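N-alpha-acetyltransferase 38, NatC auxiliary subunit (Saccharomyces cerevisiae, PDB 6YGA) serves as the small auxiliary subunit of the NatC complex, which acetylates the N-termini of nascent proteins starting with methionine followed by a hydrophobic or amphipathic residue. Local coordinates at residues S7-G11 / N12-V16. Sequence-based numbering, arbitrary orientation.
Sequences SDFIG and NTLIV
Asn12 folds its side chain back over the turn that precedes it and is hydrogen-bonded twice to the carbonyl oxygen of Phe9, the side-chain nitrogen firmly, the backbone nitrogen only weakly. Of these two bonds the side-chain one has the better geometry: Asn12 ND2 lies 2.9 Å from Phe9 O with an N-H...O angle of 161°. Phe9 O sits almost in the amide plane of Asn12, yet the donor arrives from above the carbonyl plane, well off either lone pair, at a C=O...N angle of 106°. The backbone bond, Asn12 N to Phe9 O at 3.2 Å, is weak and bent. What places the amide here is the first torsion of Asn12, chi1 -66°, which sets CG beside the backbone N and anti to the carbonyl carbon.

The backbone angles identify Phe9 to Asn12 as a type II beta turn: Ile10, at the second position, has negative phi and an extended psi, and Gly11 holds the third position with positive phi and psi near zero, a conformation for which glycine is well suited.

Apolar contact across the turn is slight. Leu14 CD2 meets the rim of the Phe9 ring, roughly level with it, 4.4 Å from Phe9 CD2.

The turn leads from the N-terminal segment of the Sm-like domain into strand 13-18, which pairs antiparallel with strands 23-32 and 63-69. Phe9 and Asn12 also touch helix 70-76, through Leu73 and through Val72 and Leu76 respectively. Phe28 of the N-alpha-acetyltransferase 35 chain meets the Phe9 ring edge-to-face and packs on Leu14, joining this corner of the fold to the large auxiliary subunit.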
loop_
_atom_site.group_PDB
_atom_site.type_symbol
_atom_site.label_atom_id
_atom_site.label_comp_id
_atom_site.label_asym_id
_atom_site.label_seq_id
_atom_site.Cartn_x
_atom_site.Cartn_y
_atom_site.Cartn_z
ATOM N N SER C 7 22.315 -9.481 35.516
ATOM C CA SER C 7 21.751 -8.137 35.446
ATOM C C SER C 7 22.834 -7.068 35.405
ATOM O O SER C 7 22.636 -6.007 34.806
ATOM C CB SER C 7 20.826 -7.897 36.639
ATOM O OG SER C 7 20.223 -6.618 36.574
ATOM N N ASP C 8 23.983 -7.327 36.033
ATOM C CA ASP C 8 25.074 -6.358 36.005
ATOM C C ASP C 8 25.652 -6.209 34.605
ATOM O O ASP C 8 26.217 -5.161 34.274
ATOM C CB ASP C 8 26.176 -6.777 36.982
ATOM C CG ASP C 8 25.657 -6.999 38.390
ATOM O OD1 ASP C 8 25.126 -6.042 38.991
ATOM O OD2 ASP C 8 25.784 -8.132 38.899
ATOM N N PHE C 9 25.514 -7.240 33.769
ATOM C CA PHE C 9 26.202 -7.267 32.483
ATOM C C PHE C 9 25.440 -6.537 31.383
ATOM O O PHE C 9 26.069 -5.984 30.471
ATOM C CB PHE C 9 26.453 -8.713 32.055
ATOM C CG PHE C 9 27.732 -9.289 32.586
ATOM C CD1 PHE C 9 27.874 -9.583 33.931
ATOM C CD2 PHE C 9 28.791 -9.544 31.732
ATOM C CE1 PHE C 9 29.056 -10.120 34.416
ATOM C CE2 PHE C 9 29.972 -10.082 32.207
ATOM C CZ PHE C 9 30.106 -10.370 33.550
ATOM N N ILE C 10 24.105 -6.534 31.432
ATOM C CA ILE C 10 23.327 -5.966 30.338
ATOM C C ILE C 10 23.650 -4.487 30.177
ATOM O O ILE C 10 23.899 -3.768 31.154
ATOM C CB ILE C 10 21.823 -6.194 30.566
ATOM C CG1 ILE C 10 21.378 -5.564 31.887
ATOM C CG2 ILE C 10 21.498 -7.686 30.528
ATOM C CD1 ILE C 10 19.936 -5.837 32.248
ATOM N N GLY C 11 23.668 -4.033 28.927
ATOM C CA GLY C 11 24.058 -2.680 28.605
ATOM C C GLY C 11 25.542 -2.480 28.396
ATOM O O GLY C 11 25.973 -1.337 28.192
ATOM N N ASN C 12 26.337 -3.547 28.433
ATOM C CA ASN C 12 27.782 -3.458 28.304
ATOM C C ASN C 12 28.243 -4.218 27.068
ATOM O O ASN C 12 27.689 -5.269 26.726
ATOM C CB ASN C 12 28.483 -4.002 29.556
ATOM C CG ASN C 12 28.211 -3.157 30.792
ATOM O OD1 ASN C 12 28.820 -2.104 30.983
ATOM N ND2 ASN C 12 27.299 -3.622 31.638
ATOM N N THR C 13 29.260 -3.674 26.404
ATOM C CA THR C 13 29.794 -4.274 25.190
ATOM C C THR C 13 30.447 -5.619 25.492
ATOM O O THR C 13 31.166 -5.770 26.485
ATOM C CB THR C 13 30.808 -3.325 24.546
ATOM O OG1 THR C 13 30.183 -2.062 24.286
ATOM C CG2 THR C 13 31.340 -3.895 23.243
ATOM N N LEU C 14 30.189 -6.602 24.630
ATOM C CA LEU C 14 30.738 -7.942 24.776
ATOM C C LEU C 14 31.390 -8.383 23.475
ATOM O O LEU C 14 31.012 -7.941 22.387
ATOM C CB LEU C 14 29.657 -8.958 25.176
ATOM C CG LEU C 14 28.991 -8.745 26.535
ATOM C CD1 LEU C 14 27.978 -9.842 26.826
ATOM C CD2 LEU C 14 30.043 -8.678 27.630
ATOM N N ILE C 15 32.375 -9.267 23.601
ATOM C CA ILE C 15 33.076 -9.849 22.463
ATOM C C ILE C 15 32.661 -11.310 22.373
ATOM O O ILE C 15 32.907 -12.090 23.302
ATOM C CB ILE C 15 34.600 -9.709 22.598
ATOM C CG1 ILE C 15 35.044 -8.264 22.340
ATOM C CG2 ILE C 15 35.308 -10.653 21.640
ATOM C CD1 ILE C 15 34.916 -7.335 23.535
ATOM N N VAL C 16 32.026 -11.681 21.264
ATOM C CA VAL C 16 31.484 -13.022 21.075
ATOM C C VAL C 16 32.060 -13.570 19.775
ATOM O O VAL C 16 31.615 -13.198 18.683
ATOM C CB VAL C 16 29.951 -13.034 21.047
ATOM C CG1 VAL C 16 29.436 -14.443 20.792
ATOM C CG2 VAL C 16 29.396 -12.490 22.352
#